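Local coordinates for uncharacterized protein XCC1541 (Xanthomonas campestris pv. campestris, PDB 2QJW) that is an uncharacterized member of the alpha/beta hydrolase superfamily that probably hydrolyses a still unidentified substrate with a serine nucleophile, at residues A[6-11]-A[74-79]; A[65-70]-A[93-98]. All blocks are in the same frame, centred on the assembly; numbering follows the deposited sequence.

Interaction 1 lies in the buried middle of the fold, where strands 6-10 and 76-81 run next to each other in the parallel sheet. Interaction 2 sits farther out, where helix 56-71 meets the loop between helix 83-92 and strand 99-103. The first is held by regular backbone hydrogen bonds with mostly apolar side chains on both faces; the second has no regular backbone pairing, resting on a small apolar patch and an arginine beside a loop carbonyl. The two join directly: A67 and A70 of the helix pack on I8, V76 and H6 of the strands, and V76 O probably accepts a hydrogen bond from R98 N, where the loop leads into strand 99-103.

Interaction 1 (A[6-11]-A[74-79]); sequences HCILAH and GPVVLA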
loop_
_atom_site.group_PDB
_atom_site.type_symbol
_atom_site.label_atom_id
_atom_site.label_comp_id
_atom_site.label_asym_id
_atom_site.label_seq_id
_atom_site.Cartn_x
_atom_site.Cartn_y
_atom_site.Cartn_z
ATOM N N HIS A 6 1.020 10.824 20.848
ATOM C CA HIS A 6 1.788 9.693 21.342
ATOM C C HIS A 6 1.439 8.401 20.612
ATOM O O HIS A 6 0.264 8.117 20.395
ATOM C CB HIS A 6 1.406 9.495 22.782
ATOM C CG HIS A 6 2.230 8.505 23.532
ATOM N ND1 HIS A 6 3.576 8.686 23.759
ATOM C CD2 HIS A 6 1.887 7.337 24.140
ATOM C CE1 HIS A 6 4.014 7.686 24.498
ATOM N NE2 HIS A 6 3.010 6.856 24.741
ATOM N N CYS A 7 2.473 7.636 20.268
ATOM C CA CYS A 7 2.300 6.314 19.623
ATOM C C CYS A 7 2.631 5.189 20.596
ATOM O O CYS A 7 3.644 5.247 21.285
ATOM C CB CYS A 7 3.213 6.180 18.431
ATOM S SG CYS A 7 2.894 7.307 17.102
ATOM N N ILE A 8 1.719 4.226 20.713
ATOM C CA ILE A 8 1.970 3.018 21.522
ATOM C C ILE A 8 2.144 1.893 20.541
ATOM O O ILE A 8 1.260 1.640 19.750
ATOM C CB ILE A 8 0.877 2.739 22.525
ATOM C CG1 ILE A 8 0.636 3.935 23.455
ATOM C CG2 ILE A 8 1.277 1.437 23.310
ATOM C CD1 ILE A 8 -0.570 3.935 24.290
ATOM N N LEU A 9 3.321 1.257 20.529
ATOM C CA LEU A 9 3.745 0.268 19.525
ATOM C C LEU A 9 3.831 -1.092 20.199
ATOM O O LEU A 9 4.677 -1.270 21.085
ATOM C CB LEU A 9 5.106 0.667 18.985
ATOM C CG LEU A 9 5.177 2.156 18.610
ATOM C CD1 LEU A 9 6.602 2.502 18.338
ATOM C CD2 LEU A 9 4.226 2.491 17.435
ATOM N N ALA A 10 2.959 -2.045 19.835
ATOM C CA ALA A 10 2.851 -3.342 20.524
ATOM C C ALA A 10 3.461 -4.488 19.750
ATOM O O ALA A 10 3.008 -4.820 18.653
ATOM C CB ALA A 10 1.390 -3.629 20.749
ATOM N N HIS A 11 4.479 -5.067 20.347
ATOM C CA HIS A 11 5.181 -6.197 19.758
ATOM C C HIS A 11 4.363 -7.470 19.675
ATOM O O HIS A 11 3.387 -7.642 20.383
ATOM C CB HIS A 11 6.502 -6.423 20.506
ATOM C CG HIS A 11 6.379 -7.072 21.866
ATOM N ND1 HIS A 11 6.045 -8.412 22.059
ATOM C CD2 HIS A 11 6.511 -6.543 23.099
ATOM C CE1 HIS A 11 6.014 -8.662 23.363
ATOM N NE2 HIS A 11 6.276 -7.545 24.015
ATOM N N GLY A 74 -3.282 13.604 25.568
ATOM C CA GLY A 74 -3.341 14.031 24.191
ATOM C C GLY A 74 -3.664 12.877 23.248
ATOM O O GLY A 74 -4.004 11.798 23.733
ATOM N N PRO A 75 -3.597 13.103 21.950
ATOM C CA PRO A 75 -3.972 12.049 21.003
ATOM C C PRO A 75 -3.023 10.856 21.101
ATOM O O PRO A 75 -1.828 10.983 21.416
ATOM C CB PRO A 75 -3.829 12.704 19.636
ATOM C CG PRO A 75 -3.873 14.213 19.929
ATOM C CD PRO A 75 -3.199 14.341 21.260
ATOM N N VAL A 76 -3.612 9.704 20.781
ATOM C CA VAL A 76 -2.884 8.420 20.789
ATOM C C VAL A 76 -3.127 7.673 19.491
ATOM O O VAL A 76 -4.263 7.475 19.072
ATOM C CB VAL A 76 -3.342 7.543 21.937
ATOM C CG1 VAL A 76 -2.613 6.182 21.895
ATOM C CG2 VAL A 76 -3.096 8.271 23.275
ATOM N N VAL A 77 -2.020 7.202 18.914
ATOM C CA VAL A 77 -2.008 6.256 17.798
ATOM C C VAL A 77 -1.546 4.899 18.324
ATOM O O VAL A 77 -0.519 4.825 19.041
ATOM C CB VAL A 77 -1.095 6.741 16.648
ATOM C CG1 VAL A 77 -0.874 5.694 15.607
ATOM C CG2 VAL A 77 -1.680 8.034 16.052
ATOM N N LEU A 78 -2.316 3.839 18.002
ATOM C CA LEU A 78 -1.937 2.473 18.396
ATOM C C LEU A 78 -1.455 1.741 17.179
ATOM O O LEU A 78 -1.999 1.855 16.082
ATOM C CB LEU A 78 -3.122 1.733 18.966
ATOM C CG LEU A 78 -3.749 2.412 20.182
ATOM C CD1 LEU A 78 -4.969 1.611 20.633
ATOM C CD2 LEU A 78 -2.763 2.558 21.316
ATOM N N ALA A 79 -0.362 0.992 17.351
ATOM C CA ALA A 79 0.224 0.228 16.243
ATOM C C ALA A 79 0.706 -1.052 16.775
ATOM O O ALA A 79 0.987 -1.182 17.978
ATOM C CB ALA A 79 1.369 0.957 15.644
#
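H6 and V77 begin a run of parallel backbone bonds in which the even residues of strand 6-10 turn N-H and C=O toward strand 76-81, while C7 and L9 bond to strand 35-37. H6 N donates to P75 O and V77 N returns a bond to H6 O, each 2.9 Å long; I8 N to V77 O, A79 N to I8 O (3.0 Å) and A10 N to A79 O (2.8 Å) continue it. The I8 and V77 carbonyls meet their donors almost head-on, whereas A10 N lies 26° out of the A79 carbonyl plane.

Two mostly apolar faces flank this backbone. On one, I8 lies side by side with L78, its CB 3.8 Å from L78 CD2, while I8 CD1 reaches V76 CG1 at 3.9 Å. I8 has CG1 beside its backbone N (chi1 -56°), which directs CD1 back toward V76. On the other face, L9 CD2 packs at 3.7 Å on A79 CB, small enough to leave room for the leucine, and C7 SG touches V77 CB.

Farther out, helix 56-71 covers the I8 and V76 face, and helices 20-31 and 162-174 cover that of C7 and L9. At the start of strand 6-10 the H6 imidazole uses both nitrogens, ND1 with T35 and NE2 with E37. Inner parallel strands, the second leading into a probable nucleophile elbow, characterise the alpha/beta hydrolase fold.

Interaction 2 (A[65-70]-A[93-98]); sequences EIARAA and LQVPTR
V95 reaches the helix with both methyls, one on A67 and one on R68. In the conformer described, one of two for V95, CG1 meets A67 CB at 3.9 Å and CG2 comes to 3.7 Å from R68 CA, the branched valine straddling two successive residues. Alanine suits its position because a single methyl lets the loop come close, while also packing against I8. T97 OG1 donates to V95 O at 3.1 Å from above the carbonyl plane, tying down the loop after the valine.

The outer side is more polar: R68, Q94 and P96 are exposed, whereas A67 and V95 are buried. With chi1 near 174° the R68 chain first runs away from its backbone N, and bends at chi2 and chi3 bring the guanidinium back over V95. V95 CG2 lies 3.9 Å above the centre of one guanidinium face. Q94 O lies 2.7 Å from R68 NH2, oblique to the guanidinium plane, and P96 CD is a marginal neighbour of NH1 (4.3 Å).

The contact joins helix 56-71 to the return loop of the beta-alpha-beta crossover from strand 76-81 through helix 83-92 to strand 99-103, within one helical layer of the alpha/beta/alpha hydrolase sandwich.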
loop_
_atom_site.group_PDB
_atom_site.type_symbol
_atom_site.label_atom_id
_atom_site.label_comp_id
_atom_site.label_asym_id
_atom_site.label_seq_id
_atom_site.Cartn_x
_atom_site.Cartn_y
_atom_site.Cartn_z
ATOM N N GLU A 65 -4.714 0.032 29.712
ATOM C CA GLU A 65 -4.315 0.928 30.791
ATOM C C GLU A 65 -3.318 1.962 30.303
ATOM O O GLU A 65 -3.418 3.156 30.625
ATOM C CB GLU A 65 -3.756 0.097 31.945
ATOM C CG GLU A 65 -4.911 -0.595 32.704
ATOM C CD GLU A 65 -4.466 -1.475 33.885
ATOM O OE1 GLU A 65 -3.270 -1.492 34.234
ATOM O OE2 GLU A 65 -5.347 -2.135 34.466
ATOM N N ILE A 66 -2.351 1.517 29.502
ATOM C CA ILE A 66 -1.370 2.393 28.942
ATOM C C ILE A 66 -1.965 3.411 27.958
ATOM O O ILE A 66 -1.617 4.622 27.932
ATOM C CB ILE A 66 -0.231 1.555 28.266
ATOM C CG1 ILE A 66 0.555 0.768 29.336
ATOM C CG2 ILE A 66 0.726 2.409 27.514
ATOM C CD1 ILE A 66 1.567 -0.285 28.760
ATOM N N ALA A 67 -2.894 2.943 27.119
ATOM C CA ALA A 67 -3.524 3.865 26.172
ATOM C C ALA A 67 -4.397 4.879 26.849
ATOM O O ALA A 67 -4.379 6.061 26.475
ATOM C CB ALA A 67 -4.338 3.020 25.165
ATOM N N ARG A 68 -5.180 4.428 27.821
ATOM C CA ARG A 68 -6.057 5.325 28.569
ATOM C C ARG A 68 -5.235 6.434 29.188
ATOM O O ARG A 68 -5.583 7.621 29.024
ATOM C CB ARG A 68 -6.820 4.469 29.610
ATOM C CG ARG A 68 -7.702 5.140 30.611
ATOM C CD ARG A 68 -8.844 5.812 30.007
ATOM N NE ARG A 68 -9.807 4.935 29.319
ATOM C CZ ARG A 68 -10.851 5.415 28.645
ATOM N NH1 ARG A 68 -11.051 6.742 28.563
ATOM N NH2 ARG A 68 -11.674 4.583 28.027
ATOM N N ALA A 69 -4.132 6.079 29.850
ATOM C CA ALA A 69 -3.263 7.080 30.445
ATOM C C ALA A 69 -2.790 8.106 29.420
ATOM O O ALA A 69 -2.726 9.322 29.665
ATOM C CB ALA A 69 -2.032 6.388 31.123
ATOM N N ALA A 70 -2.412 7.608 28.252
ATOM C CA ALA A 70 -1.935 8.446 27.214
ATOM C C ALA A 70 -3.016 9.397 26.680
ATOM O O ALA A 70 -2.732 10.541 26.358
ATOM C CB ALA A 70 -1.314 7.589 26.023
ATOM N N LEU A 93 -11.336 0.113 20.484
ATOM C CA LEU A 93 -12.763 -0.033 20.768
ATOM C C LEU A 93 -13.112 0.480 22.163
ATOM O O LEU A 93 -14.299 0.755 22.412
ATOM C CB LEU A 93 -13.196 -1.492 20.685
ATOM C CG LEU A 93 -12.964 -2.390 19.424
ATOM C CD1 LEU A 93 -13.163 -3.890 19.726
ATOM C CD2 LEU A 93 -13.861 -1.953 18.359
ATOM N N GLN A 94 -12.093 0.650 23.011
ATOM C CA GLN A 94 -12.264 1.026 24.422
ATOM C C GLN A 94 -11.705 2.359 24.870
ATOM O O GLN A 94 -12.002 2.780 25.991
ATOM C CB GLN A 94 -11.601 -0.103 25.247
ATOM C CG GLN A 94 -12.349 -1.404 25.087
ATOM C CD GLN A 94 -12.045 -2.408 26.209
ATOM O OE1 GLN A 94 -11.614 -3.516 25.951
ATOM N NE2 GLN A 94 -12.239 -1.987 27.455
ATOM N N VAL A 95 -10.881 2.995 24.036
ATOM C CA VAL A 95 -10.271 4.264 24.308
ATOM C C VAL A 95 -10.389 5.150 23.049
ATOM O O VAL A 95 -10.453 4.632 21.945
ATOM C CB VAL A 95 -8.764 4.094 24.755
ATOM C CG1 VAL A 95 -7.810 3.939 23.561
ATOM C CG2 VAL A 95 -8.325 5.247 25.616
ATOM N N PRO A 96 -10.465 6.470 23.186
ATOM C CA PRO A 96 -10.515 7.256 21.926
ATOM C C PRO A 96 -9.132 7.200 21.274
ATOM O O PRO A 96 -8.139 7.633 21.860
ATOM C CB PRO A 96 -10.932 8.642 22.372
ATOM C CG PRO A 96 -10.612 8.729 23.799
ATOM C CD PRO A 96 -10.602 7.359 24.371
ATOM N N THR A 97 -9.113 6.660 20.064
ATOM C CA THR A 97 -7.894 6.386 19.325
ATOM C C THR A 97 -7.905 7.214 18.071
ATOM O O THR A 97 -8.901 7.271 17.383
ATOM C CB THR A 97 -7.860 4.876 19.029
ATOM O OG1 THR A 97 -7.930 4.158 20.262
ATOM C CG2 THR A 97 -6.583 4.482 18.257
ATOM N N ARG A 98 -6.788 7.891 17.798
ATOM C CA ARG A 98 -6.661 8.773 16.676
ATOM C C ARG A 98 -6.608 8.028 15.336
ATOM O O ARG A 98 -7.147 8.451 14.338
ATOM C CB ARG A 98 -5.414 9.684 16.815
ATOM C CG ARG A 98 -5.250 10.672 15.719
ATOM C CD ARG A 98 -6.388 11.656 15.595
ATOM N NE ARG A 98 -6.343 12.478 14.415
ATOM C CZ ARG A 98 -6.869 12.216 13.245
ATOM N NH1 ARG A 98 -7.479 11.075 12.974
ATOM N NH2 ARG A 98 -6.753 13.104 12.272
#